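PDB 3CFU: uncharacterized lipoprotein YjhA from Bacillus subtilis, which is of unknown function but is probably lipid-anchored to the cell membrane, this chain being the beta-rich part that carries its DUF4352 domain. Local coordinates for residues T121-P126 and D143-V148; G11-T16 and V53-I58; Q78-V83 and L108-P113; M29-A34 and P82-E87. All blocks are in the same frame, centred on the assembly; numbering follows the deposited sequence.

Contact 1 of 4, residues T121-P126 and D143-V148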
loop_
_atom_site.group_PDB
_atom_site.type_symbol
_atom_site.label_atom_id
_atom_site.label_comp_id
_atom_site.label_asym_id
_atom_site.label_seq_id
_atom_site.Cartn_x
_atom_site.Cartn_y
_atom_site.Cartn_z
ATOM N N THR A 121 -3.367 7.662 7.629
ATOM C CA THR A 121 -3.269 8.035 6.236
ATOM C C THR A 121 -2.358 7.059 5.508
ATOM O O THR A 121 -1.259 6.758 5.969
ATOM C CB THR A 121 -2.677 9.447 6.098
ATOM O OG1 THR A 121 -3.368 10.335 6.983
ATOM C CG2 THR A 121 -2.816 9.952 4.663
ATOM N N LEU A 122 -2.825 6.540 4.379
ATOM C CA LEU A 122 -1.991 5.639 3.606
ATOM C C LEU A 122 -1.223 6.564 2.675
ATOM O O LEU A 122 -1.771 7.555 2.175
ATOM C CB LEU A 122 -2.821 4.640 2.797
ATOM C CG LEU A 122 -1.924 3.668 2.013
ATOM C CD1 LEU A 122 -1.216 2.739 2.987
ATOM C CD2 LEU A 122 -2.736 2.876 1.010
ATOM N N VAL A 123 0.056 6.256 2.481
ATOM C CA VAL A 123 0.921 7.050 1.623
ATOM C C VAL A 123 1.339 6.191 0.445
ATOM O O VAL A 123 1.665 5.007 0.601
ATOM C CB VAL A 123 2.200 7.500 2.361
ATOM C CG1 VAL A 123 3.117 8.233 1.389
ATOM C CG2 VAL A 123 1.840 8.394 3.573
ATOM N N TYR A 124 1.335 6.788 -0.739
ATOM C CA TYR A 124 1.716 6.069 -1.932
ATOM C C TYR A 124 2.664 6.927 -2.746
ATOM O O TYR A 124 2.316 8.050 -3.107
ATOM C CB TYR A 124 0.469 5.733 -2.766
ATOM C CG TYR A 124 0.772 5.184 -4.139
ATOM C CD1 TYR A 124 1.530 4.030 -4.290
ATOM C CD2 TYR A 124 0.314 5.825 -5.289
ATOM C CE1 TYR A 124 1.835 3.522 -5.550
ATOM C CE2 TYR A 124 0.606 5.320 -6.558
ATOM C CZ TYR A 124 1.371 4.165 -6.676
ATOM O OH TYR A 124 1.680 3.638 -7.906
ATOM N N ASN A 125 3.867 6.416 -3.005
ATOM C CA ASN A 125 4.840 7.131 -3.823
ATOM C C ASN A 125 5.094 6.235 -5.040
ATOM O O ASN A 125 5.743 5.185 -4.935
ATOM C CB ASN A 125 6.150 7.384 -3.060
ATOM C CG ASN A 125 7.089 8.327 -3.813
ATOM O OD1 ASN A 125 7.421 8.097 -4.985
ATOM N ND2 ASN A 125 7.512 9.397 -3.146
ATOM N N PRO A 126 4.576 6.634 -6.211
ATOM C CA PRO A 126 4.741 5.857 -7.454
ATOM C C PRO A 126 6.183 5.641 -7.906
ATOM O O PRO A 126 6.502 4.618 -8.504
ATOM C CB PRO A 126 3.873 6.608 -8.471
ATOM C CG PRO A 126 3.841 8.018 -7.949
ATOM C CD PRO A 126 3.799 7.864 -6.434
ATOM N N ASP A 143 8.488 11.144 -8.251
ATOM C CA ASP A 143 8.841 11.070 -6.834
ATOM C C ASP A 143 8.031 12.072 -6.013
ATOM O O ASP A 143 8.515 13.163 -5.705
ATOM C CB ASP A 143 10.343 11.341 -6.672
ATOM C CG ASP A 143 10.889 10.902 -5.326
ATOM O OD1 ASP A 143 10.097 10.599 -4.407
ATOM O OD2 ASP A 143 12.132 10.869 -5.190
ATOM N N ILE A 144 6.802 11.688 -5.667
ATOM C CA ILE A 144 5.896 12.524 -4.875
ATOM C C ILE A 144 4.975 11.632 -4.037
ATOM O O ILE A 144 4.515 10.591 -4.513
ATOM C CB ILE A 144 5.049 13.453 -5.800
ATOM C CG1 ILE A 144 5.935 14.581 -6.333
ATOM C CG2 ILE A 144 3.852 14.028 -5.045
ATOM C CD1 ILE A 144 5.187 15.681 -7.001
ATOM N N ASP A 145 4.728 12.027 -2.785
ATOM C CA ASP A 145 3.862 11.263 -1.876
ATOM C C ASP A 145 2.382 11.607 -2.118
ATOM O O ASP A 145 2.041 12.768 -2.331
ATOM C CB ASP A 145 4.167 11.586 -0.404
ATOM C CG ASP A 145 5.491 11.023 0.089
ATOM O OD1 ASP A 145 5.981 10.013 -0.452
ATOM O OD2 ASP A 145 6.031 11.593 1.059
ATOM N N TYR A 146 1.511 10.603 -2.069
ATOM C CA TYR A 146 0.071 10.802 -2.255
ATOM C C TYR A 146 -0.598 10.243 -1.025
ATOM O O TYR A 146 -0.453 9.060 -0.724
ATOM C CB TYR A 146 -0.445 10.067 -3.497
ATOM C CG TYR A 146 0.053 10.659 -4.792
ATOM C CD1 TYR A 146 1.284 10.290 -5.324
ATOM C CD2 TYR A 146 -0.693 11.632 -5.461
ATOM C CE1 TYR A 146 1.753 10.868 -6.492
ATOM C CE2 TYR A 146 -0.236 12.220 -6.625
ATOM C CZ TYR A 146 0.989 11.837 -7.138
ATOM O OH TYR A 146 1.430 12.419 -8.301
ATOM N N LEU A 147 -1.335 11.086 -0.315
ATOM C CA LEU A 147 -1.985 10.646 0.903
ATOM C C LEU A 147 -3.454 10.312 0.737
ATOM O O LEU A 147 -4.189 11.026 0.065
ATOM C CB LEU A 147 -1.843 11.717 1.995
ATOM C CG LEU A 147 -0.447 12.252 2.328
ATOM C CD1 LEU A 147 -0.418 12.755 3.766
ATOM C CD2 LEU A 147 0.576 11.165 2.154
ATOM N N VAL A 148 -3.868 9.208 1.351
ATOM C CA VAL A 148 -5.261 8.788 1.335
ATOM C C VAL A 148 -5.662 8.635 2.793
ATOM O O VAL A 148 -5.165 7.748 3.487
ATOM C CB VAL A 148 -5.480 7.435 0.642
ATOM C CG1 VAL A 148 -6.954 7.288 0.292
ATOM C CG2 VAL A 148 -4.618 7.325 -0.605
#

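Contact 2 of 4, residues G11-T16 and V53-I58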
loop_
_atom_site.group_PDB
_atom_site.type_symbol
_atom_site.label_atom_id
_atom_site.label_comp_id
_atom_site.label_asym_id
_atom_site.label_seq_id
_atom_site.Cartn_x
_atom_site.Cartn_y
_atom_site.Cartn_z
ATOM N N GLY A 11 1.757 9.581 -10.893
ATOM C CA GLY A 11 2.876 9.133 -11.695
ATOM C C GLY A 11 2.345 8.493 -12.966
ATOM O O GLY A 11 1.463 9.052 -13.632
ATOM N N HIS A 12 2.879 7.315 -13.290
ATOM C CA HIS A 12 2.475 6.558 -14.474
ATOM C C HIS A 12 1.431 5.502 -14.142
ATOM O O HIS A 12 1.254 4.534 -14.881
ATOM C CB HIS A 12 3.693 5.896 -15.115
ATOM C CG HIS A 12 4.627 6.871 -15.754
ATOM N ND1 HIS A 12 4.353 7.475 -16.963
ATOM C CD2 HIS A 12 5.804 7.387 -15.331
ATOM C CE1 HIS A 12 5.321 8.325 -17.256
ATOM N NE2 HIS A 12 6.214 8.291 -16.282
ATOM N N THR A 13 0.735 5.704 -13.032
ATOM C CA THR A 13 -0.296 4.772 -12.595
ATOM C C THR A 13 -1.567 5.505 -12.161
ATOM O O THR A 13 -1.531 6.704 -11.914
ATOM C CB THR A 13 0.157 3.969 -11.336
ATOM O OG1 THR A 13 0.316 4.872 -10.231
ATOM C CG2 THR A 13 1.477 3.256 -11.579
ATOM N N ASN A 14 -2.693 4.786 -12.115
ATOM C CA ASN A 14 -3.932 5.346 -11.561
ATOM C C ASN A 14 -3.932 4.485 -10.312
ATOM O O ASN A 14 -3.731 3.277 -10.402
ATOM C CB ASN A 14 -5.195 5.017 -12.356
ATOM C CG ASN A 14 -5.426 5.951 -13.523
ATOM O OD1 ASN A 14 -6.084 5.574 -14.490
ATOM N ND2 ASN A 14 -4.906 7.171 -13.438
ATOM N N PHE A 15 -4.169 5.085 -9.162
ATOM C CA PHE A 15 -4.125 4.353 -7.913
ATOM C C PHE A 15 -5.378 4.495 -7.074
ATOM O O PHE A 15 -5.989 5.564 -7.026
ATOM C CB PHE A 15 -2.935 4.852 -7.093
ATOM C CG PHE A 15 -2.841 4.243 -5.736
ATOM C CD1 PHE A 15 -2.322 2.970 -5.573
ATOM C CD2 PHE A 15 -3.305 4.929 -4.622
ATOM C CE1 PHE A 15 -2.262 2.387 -4.331
ATOM C CE2 PHE A 15 -3.249 4.356 -3.372
ATOM C CZ PHE A 15 -2.728 3.074 -3.225
ATOM N N THR A 16 -5.747 3.434 -6.375
ATOM C CA THR A 16 -6.932 3.519 -5.551
ATOM C C THR A 16 -6.899 2.630 -4.321
ATOM O O THR A 16 -6.357 1.524 -4.350
ATOM C CB THR A 16 -8.218 3.192 -6.388
ATOM O OG1 THR A 16 -9.326 2.952 -5.508
ATOM C CG2 THR A 16 -8.005 1.988 -7.250
ATOM N N VAL A 53 -5.718 -2.272 -2.213
ATOM C CA VAL A 53 -5.421 -1.195 -3.154
ATOM C C VAL A 53 -5.280 -1.745 -4.576
ATOM O O VAL A 53 -5.110 -2.951 -4.777
ATOM C CB VAL A 53 -4.102 -0.441 -2.756
ATOM C CG1 VAL A 53 -4.208 0.105 -1.339
ATOM C CG2 VAL A 53 -2.905 -1.369 -2.850
ATOM N N THR A 54 -5.360 -0.853 -5.559
ATOM C CA THR A 54 -5.238 -1.233 -6.957
ATOM C C THR A 54 -4.314 -0.266 -7.673
ATOM O O THR A 54 -4.396 0.942 -7.469
ATOM C CB THR A 54 -6.604 -1.198 -7.689
ATOM O OG1 THR A 54 -7.434 -2.259 -7.202
ATOM C CG2 THR A 54 -6.413 -1.359 -9.205
HETATM N N MSE A 55 -3.435 -0.816 -8.504
HETATM C CA MSE A 55 -2.497 -0.038 -9.300
HETATM C C MSE A 55 -2.759 -0.311 -10.773
HETATM O O MSE A 55 -2.816 -1.466 -11.200
HETATM C CB MSE A 55 -1.042 -0.423 -8.998
HETATM C CG MSE A 55 -0.507 0.120 -7.695
HETATM SE SE MSE A 55 1.314 -0.424 -7.289
HETATM C CE MSE A 55 2.269 0.459 -8.719
ATOM N N GLU A 56 -2.915 0.752 -11.550
ATOM C CA GLU A 56 -3.135 0.600 -12.974
ATOM C C GLU A 56 -2.034 1.307 -13.741
ATOM O O GLU A 56 -1.847 2.525 -13.613
ATOM C CB GLU A 56 -4.489 1.181 -13.381
ATOM C CG GLU A 56 -4.712 1.276 -14.889
ATOM C CD GLU A 56 -6.098 1.827 -15.226
ATOM O OE1 GLU A 56 -6.932 1.921 -14.296
ATOM O OE2 GLU A 56 -6.358 2.159 -16.407
ATOM N N ASN A 57 -1.298 0.539 -14.536
ATOM C CA ASN A 57 -0.227 1.107 -15.333
ATOM C C ASN A 57 -0.833 1.759 -16.572
ATOM O O ASN A 57 -1.478 1.091 -17.377
ATOM C CB ASN A 57 0.772 0.018 -15.736
ATOM C CG ASN A 57 1.980 0.583 -16.428
ATOM O OD1 ASN A 57 2.932 -0.133 -16.746
ATOM N ND2 ASN A 57 1.949 1.887 -16.677
ATOM N N ILE A 58 -0.627 3.069 -16.697
ATOM C CA ILE A 58 -1.138 3.861 -17.816
ATOM C C ILE A 58 0.020 4.467 -18.597
ATOM O O ILE A 58 -0.149 5.409 -19.367
ATOM C CB ILE A 58 -2.074 5.001 -17.328
ATOM C CG1 ILE A 58 -1.361 5.855 -16.280
ATOM C CG2 ILE A 58 -3.364 4.414 -16.739
ATOM C CD1 ILE A 58 -2.164 7.068 -15.866
#

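Contact 3 of 4, residues Q78-V83 and L108-P113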
loop_
_atom_site.group_PDB
_atom_site.type_symbol
_atom_site.label_atom_id
_atom_site.label_comp_id
_atom_site.label_asym_id
_atom_site.label_seq_id
_atom_site.Cartn_x
_atom_site.Cartn_y
_atom_site.Cartn_z
ATOM N N GLN A 78 3.840 9.317 11.825
ATOM C CA GLN A 78 4.869 8.311 12.032
ATOM C C GLN A 78 4.499 7.000 11.353
ATOM O O GLN A 78 3.349 6.567 11.389
ATOM C CB GLN A 78 5.094 8.084 13.527
ATOM C CG GLN A 78 6.324 7.247 13.808
ATOM C CD GLN A 78 6.646 7.148 15.278
ATOM O OE1 GLN A 78 5.827 6.685 16.074
ATOM N NE2 GLN A 78 7.847 7.578 15.651
ATOM N N SER A 79 5.489 6.367 10.741
ATOM C CA SER A 79 5.269 5.120 10.031
ATOM C C SER A 79 4.868 3.961 10.930
ATOM O O SER A 79 5.310 3.860 12.073
ATOM C CB SER A 79 6.531 4.733 9.254
ATOM O OG SER A 79 6.962 5.789 8.414
ATOM N N VAL A 80 4.017 3.093 10.395
ATOM C CA VAL A 80 3.571 1.909 11.105
ATOM C C VAL A 80 4.071 0.714 10.298
ATOM O O VAL A 80 3.746 0.570 9.124
ATOM C CB VAL A 80 2.028 1.844 11.211
ATOM C CG1 VAL A 80 1.609 0.577 11.960
ATOM C CG2 VAL A 80 1.499 3.085 11.918
ATOM N N ARG A 81 4.876 -0.130 10.932
ATOM C CA ARG A 81 5.438 -1.313 10.285
ATOM C C ARG A 81 4.397 -2.113 9.498
ATOM O O ARG A 81 3.291 -2.331 9.977
ATOM C CB ARG A 81 6.066 -2.240 11.332
ATOM C CG ARG A 81 7.294 -1.695 12.090
ATOM C CD ARG A 81 6.931 -0.641 13.145
ATOM N NE ARG A 81 5.701 -1.000 13.847
ATOM C CZ ARG A 81 4.793 -0.122 14.257
ATOM N NH1 ARG A 81 3.700 -0.539 14.882
ATOM N NH2 ARG A 81 4.977 1.174 14.047
ATOM N N PRO A 82 4.737 -2.561 8.277
ATOM C CA PRO A 82 3.781 -3.342 7.482
ATOM C C PRO A 82 3.686 -4.769 8.025
ATOM O O PRO A 82 4.652 -5.302 8.568
ATOM C CB PRO A 82 4.366 -3.280 6.076
ATOM C CG PRO A 82 5.830 -3.212 6.332
ATOM C CD PRO A 82 5.936 -2.239 7.484
ATOM N N VAL A 83 2.530 -5.391 7.867
ATOM C CA VAL A 83 2.314 -6.740 8.380
ATOM C C VAL A 83 1.594 -7.593 7.344
ATOM O O VAL A 83 1.099 -7.074 6.348
ATOM C CB VAL A 83 1.415 -6.672 9.672
ATOM C CG1 VAL A 83 0.518 -7.894 9.770
ATOM C CG2 VAL A 83 2.280 -6.541 10.921
ATOM N N LEU A 108 -2.446 -4.502 1.973
ATOM C CA LEU A 108 -1.400 -4.011 2.872
ATOM C C LEU A 108 -2.005 -4.235 4.253
ATOM O O LEU A 108 -3.221 -4.147 4.407
ATOM C CB LEU A 108 -1.148 -2.508 2.675
ATOM C CG LEU A 108 -0.224 -1.967 1.582
ATOM C CD1 LEU A 108 -0.096 -2.960 0.453
ATOM C CD2 LEU A 108 -0.779 -0.638 1.078
ATOM N N SER A 109 -1.180 -4.515 5.257
ATOM C CA SER A 109 -1.708 -4.755 6.594
ATOM C C SER A 109 -0.875 -4.114 7.699
ATOM O O SER A 109 0.356 -4.069 7.623
ATOM C CB SER A 109 -1.829 -6.262 6.838
ATOM O OG SER A 109 -2.861 -6.548 7.770
ATOM N N TYR A 110 -1.562 -3.624 8.727
ATOM C CA TYR A 110 -0.912 -2.958 9.853
ATOM C C TYR A 110 -1.679 -3.187 11.150
ATOM O O TYR A 110 -2.895 -3.373 11.139
ATOM C CB TYR A 110 -0.855 -1.454 9.595
ATOM C CG TYR A 110 -0.246 -1.070 8.275
ATOM C CD1 TYR A 110 1.119 -0.806 8.167
ATOM C CD2 TYR A 110 -1.032 -0.974 7.127
ATOM C CE1 TYR A 110 1.687 -0.456 6.948
ATOM C CE2 TYR A 110 -0.473 -0.625 5.898
ATOM C CZ TYR A 110 0.887 -0.369 5.818
ATOM O OH TYR A 110 1.452 -0.056 4.608
ATOM N N VAL A 111 -0.960 -3.155 12.265
ATOM C CA VAL A 111 -1.565 -3.340 13.573
ATOM C C VAL A 111 -1.636 -1.991 14.276
ATOM O O VAL A 111 -0.631 -1.294 14.419
ATOM C CB VAL A 111 -0.756 -4.328 14.415
ATOM C CG1 VAL A 111 -0.901 -5.727 13.831
ATOM C CG2 VAL A 111 0.711 -3.919 14.437
ATOM N N ILE A 112 -2.840 -1.623 14.703
ATOM C CA ILE A 112 -3.049 -0.348 15.369
ATOM C C ILE A 112 -4.056 -0.465 16.516
ATOM O O ILE A 112 -4.712 -1.494 16.681
ATOM C CB ILE A 112 -3.570 0.728 14.367
ATOM C CG1 ILE A 112 -5.002 0.399 13.930
ATOM C CG2 ILE A 112 -2.645 0.805 13.160
ATOM C CD1 ILE A 112 -5.780 1.605 13.414
ATOM N N PRO A 113 -4.182 0.598 17.330
ATOM C CA PRO A 113 -5.101 0.654 18.473
ATOM C C PRO A 113 -6.557 0.432 18.050
ATOM O O PRO A 113 -6.981 0.910 16.998
ATOM C CB PRO A 113 -4.891 2.062 19.018
ATOM C CG PRO A 113 -3.486 2.383 18.637
ATOM C CD PRO A 113 -3.357 1.817 17.256
#

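Contact 4 of 4, residues M29-A34 and P82-E87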
loop_
_atom_site.group_PDB
_atom_site.type_symbol
_atom_site.label_atom_id
_atom_site.label_comp_id
_atom_site.label_asym_id
_atom_site.label_seq_id
_atom_site.Cartn_x
_atom_site.Cartn_y
_atom_site.Cartn_z
HETATM N N MSE A 29 2.176 -11.089 11.067
HETATM C CA MSE A 29 3.626 -11.090 10.929
HETATM C C MSE A 29 4.183 -9.815 10.324
HETATM O O MSE A 29 3.578 -9.235 9.424
HETATM C CB MSE A 29 4.011 -12.227 10.000
HETATM C CG MSE A 29 4.624 -13.442 10.617
HETATM SE SE MSE A 29 5.055 -14.639 9.165
HETATM C CE MSE A 29 3.258 -15.023 8.545
ATOM N N ASN A 30 5.357 -9.401 10.789
ATOM C CA ASN A 30 5.979 -8.204 10.249
ATOM C C ASN A 30 6.564 -8.492 8.866
ATOM O O ASN A 30 7.251 -9.498 8.662
ATOM C CB ASN A 30 7.048 -7.691 11.211
ATOM C CG ASN A 30 6.454 -6.856 12.329
ATOM O OD1 ASN A 30 5.524 -7.287 13.009
ATOM N ND2 ASN A 30 6.984 -5.654 12.521
ATOM N N VAL A 31 6.258 -7.610 7.918
ATOM C CA VAL A 31 6.727 -7.755 6.546
ATOM C C VAL A 31 8.162 -7.295 6.359
ATOM O O VAL A 31 8.439 -6.421 5.536
ATOM C CB VAL A 31 5.838 -6.985 5.527
ATOM C CG1 VAL A 31 6.360 -7.202 4.094
ATOM C CG2 VAL A 31 4.402 -7.464 5.620
ATOM N N GLY A 32 9.070 -7.869 7.144
ATOM C CA GLY A 32 10.472 -7.535 7.001
ATOM C C GLY A 32 11.269 -6.968 8.159
ATOM O O GLY A 32 10.776 -6.132 8.913
ATOM N N GLY A 33 12.515 -7.438 8.283
ATOM C CA GLY A 33 13.445 -6.974 9.308
ATOM C C GLY A 33 13.170 -7.332 10.753
ATOM O O GLY A 33 13.166 -6.449 11.617
ATOM N N ALA A 34 12.991 -8.624 11.026
ATOM C CA ALA A 34 12.677 -9.111 12.371
ATOM C C ALA A 34 13.323 -10.472 12.684
ATOM O O ALA A 34 14.088 -10.620 13.653
ATOM C CB ALA A 34 11.147 -9.237 12.520
ATOM N N PRO A 82 4.737 -2.561 8.277
ATOM C CA PRO A 82 3.781 -3.342 7.482
ATOM C C PRO A 82 3.686 -4.769 8.025
ATOM O O PRO A 82 4.652 -5.302 8.568
ATOM C CB PRO A 82 4.366 -3.280 6.076
ATOM C CG PRO A 82 5.830 -3.212 6.332
ATOM C CD PRO A 82 5.936 -2.239 7.484
ATOM N N VAL A 83 2.530 -5.391 7.867
ATOM C CA VAL A 83 2.314 -6.740 8.380
ATOM C C VAL A 83 1.594 -7.593 7.344
ATOM O O VAL A 83 1.099 -7.074 6.348
ATOM C CB VAL A 83 1.415 -6.672 9.672
ATOM C CG1 VAL A 83 0.518 -7.894 9.770
ATOM C CG2 VAL A 83 2.280 -6.541 10.921
ATOM N N PHE A 84 1.568 -8.906 7.556
ATOM C CA PHE A 84 0.803 -9.787 6.679
ATOM C C PHE A 84 0.236 -10.983 7.432
ATOM O O PHE A 84 0.868 -11.529 8.339
ATOM C CB PHE A 84 1.601 -10.270 5.458
ATOM C CG PHE A 84 2.761 -11.161 5.777
ATOM C CD1 PHE A 84 3.899 -10.641 6.375
ATOM C CD2 PHE A 84 2.744 -12.507 5.417
ATOM C CE1 PHE A 84 5.011 -11.437 6.606
ATOM C CE2 PHE A 84 3.853 -13.317 5.645
ATOM C CZ PHE A 84 4.991 -12.778 6.240
ATOM N N SER A 85 -0.986 -11.362 7.074
ATOM C CA SER A 85 -1.618 -12.507 7.708
ATOM C C SER A 85 -1.761 -13.624 6.692
ATOM O O SER A 85 -1.928 -13.378 5.496
ATOM C CB SER A 85 -2.996 -12.152 8.278
ATOM O OG SER A 85 -3.502 -13.228 9.059
ATOM N N ILE A 86 -1.687 -14.853 7.187
ATOM C CA ILE A 86 -1.793 -16.048 6.367
ATOM C C ILE A 86 -3.178 -16.121 5.725
ATOM O O ILE A 86 -3.386 -16.845 4.749
ATOM C CB ILE A 86 -1.575 -17.318 7.234
ATOM C CG1 ILE A 86 -0.348 -17.130 8.138
ATOM C CG2 ILE A 86 -1.419 -18.548 6.351
ATOM C CD1 ILE A 86 -0.625 -16.340 9.416
ATOM N N GLU A 87 -4.119 -15.362 6.278
ATOM C CA GLU A 87 -5.485 -15.352 5.775
ATOM C C GLU A 87 -5.599 -14.792 4.360
ATOM O O GLU A 87 -6.090 -15.476 3.459
ATOM C CB GLU A 87 -6.389 -14.572 6.735
ATOM C CG GLU A 87 -6.481 -15.191 8.126
ATOM C CD GLU A 87 -7.315 -14.361 9.079
ATOM O OE1 GLU A 87 -8.542 -14.261 8.868
ATOM O OE2 GLU A 87 -6.743 -13.803 10.037
#

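Contact 1 of 4, residues T121-P126 and D143-V148
Asn-125 ties the end of strand 121-124 to Asp-143 and Asp-145 across from it. With CG anti to the backbone N (chi1 -171°), the amide swings over toward the partner chain. CB lies 3.7 Å from Asp-145 OD1, and CG packs 3.5 Å from Ile-144 O. At the tip, ND2 donates to two carboxylates: to Asp-143 OD1 at 3.1 Å, nearly in line with its C-O bond, and to Asp-145 OD1 at 3.2 Å, from above that carboxylate's plane although within its own amide plane. The two negative groups are likely to polarise the amide. OD1, the other tip atom, accepts from Leu-128 N, so an asparagine, donor and acceptor in one group, suits this N-cap position. Behind it, Leu-122 N donates to Val-148 O at 2.8 Å, and Tyr-124 pairs with Tyr-146 by two further backbone bonds. Between these rungs the non-hydrogen-bonded pair Val-123 and Leu-147 lies side by side, CG2 of the valine 3.4 Å from CD2 of the leucine. Pro-126 CD meets the edge of the Tyr-146 ring. The whole is the central strand 121-124 paired antiparallel with the edge strand 146-149 of a three-stranded sheet, running into a short N-capped helix.

Contact 2 of 4, residues G11-T16 and V53-I58
Thr-13 to Thr-16 and Thr-54 to Asn-57 pair as parts of the two inner strands of the four-stranded antiparallel sheet. Asn-14 with Glu-56 and Thr-16 with Thr-54 are the hydrogen-bonded pairs; Asn-14 N donates to Glu-56 O at 2.8 Å. Past the strand end, Ile-58 N adds a straight bond of 3.0 Å to His-12 O (168°).

One face carries Thr-13, Phe-15 and Met-55, here a selenomethionine. Phe-15 holds its CG anti to the backbone N (chi1 176°), which lays the ring across the neighbouring strand: CE1 touches Val-53 CB at 3.7 Å, and the ring edge at CD1 meets Met-55 CG at 4.0 Å. Tyr-124 of the other sheet stacks on this ring, and its OH bonds to Thr-13 OG1, which also bonds to Ala-10 O; threonine thus supplies a polar foothold in a buried place. Replacing Phe-15 by an alanine would probably open a gap beside Val-53 and Met-55 and leave the Tyr-124 ring without its stacking partner.

The opposite face is more polar. Thr-16 and Thr-54 run side by side, CG2 of the first 3.5 Å from CB of the second, while Thr-54 OG1 is bonded to Thr-105 and Asn-18. Asn-14 and Glu-56 also lie alongside each other, their amide and carboxylate planes 83° apart. The sheet is therefore amphipathic: backbone bonds hold the strands, the largely apolar face of Phe-15 and Met-55 packs against the other sheet, and the face of Asn-14 and Glu-56 tolerates water.

Contact 3 of 4, residues Q78-V83 and L108-P113
Val-83 and Ser-109 share the one hydrogen bond across this contact: Val-83 N donates to Ser-109 O in a bent bond (143°), whose modelled length of 2.6 Å is doubtfully short at this resolution. The carbonyl oxygens of the two residues are both acceptors and do not pair. Ser-109 OG turns instead to Leu-49 O and Arg-48, so a small polar side chain serves the neighbouring strand 47-57.

A second kind of interaction sets carbonyls against an aromatic ring. Tyr-110 has CG anti to its carbonyl carbon (chi1 -53°), which places the ring beside the carbonyls of Val-80 and Arg-81. Val-80 O comes up at the ring edge, 3.1 Å from Tyr-110 CD1, where the slightly positive ring hydrogens probably suit it; Arg-81 O approaches the same CD1 obliquely at 3.2 Å.

Apolar touches complete the contact. Val-80 CG1 rests 4.0 Å from Tyr-110 CB. Pro-82 CB lies 4.0 Å from Tyr-110 CE1, and Val-83 CG2 is 4.4 Å from Val-111 CG1. Pro-82 has no N-H to give to a ladder, while Val-80 and Val-83 offer compact branches to the strand.

Because Val-80 also bonds through its backbone to Leu-72, residues 80-83 bridge strand 70-73 of one sheet and strand 103-112 of the other. The chemistry is chiefly packing, of Val-80 and Pro-82 about Tyr-110 and of Val-83 on Ser-109 and Val-111, with one bent backbone bond beside it.

Contact 4 of 4, residues M29-A34 and P82-E87
Met-29, present as selenomethionine, folds over the ring of Phe-84. Its CB sits above one face, 4.0 Å from the ring centroid, as a CH-pi contact; SE lies obliquely at 4.3 Å from the same centroid, a Met-aromatic contact; and CE reaches Phe-84 CE2 at 3.4 Å. Val-31 CG2 comes in obliquely, 3.3 Å from Phe-84 CD1, while Asn-30 O lies in the ring plane, 3.6 Å from CE1. The torsion of Phe-84 (chi1 66°), with CG between its own backbone N and carbonyl carbon, leans the ring over strand 29-30 to receive these partners. A serine in place of Phe-84 would probably leave the Met-29 chain free to turn and uncover Val-31.

The backbone sets this geometry. Phe-84 N donates to Met-29 O at 2.8 Å, the return bond being weak, and Val-31 N meets Pro-82 O at 2.9 Å, almost straight (178°) but from above the carbonyl plane. Val-31 centres an inverse gamma turn, after which the chain departs through Gly-32. Farther out, Ile-92 touches Phe-84. With three backbone bonds, one of them weak, this two-stranded ribbon near the surface relies largely on apolar packing of Met-29 and Val-31 on Phe-84.

In the fold
Contacts 1 and 2 lie in two facing antiparallel sheets, of three and four strands, whose inner faces meet where Tyr-124 touches Met-55; their centres are about 12 Å apart. Contact 3 rests on strand 103-112, which neighbours strand 47-57 of contact 2, although the two centres are about 22 Å apart, on opposite sides of the chain's centre. Leu-108 joins contact 3 to both Leu-122 and Val-53. Contact 4 shares Pro-82 and Val-83 with contact 3, their centres about 10 Å apart, and stays clear of contacts 1 and 2. Along the chain, contacts 2 and 4 interleave, and contact 1 closes last. The result is a compact beta sandwich with a small surface ribbon attached beside one edge strand.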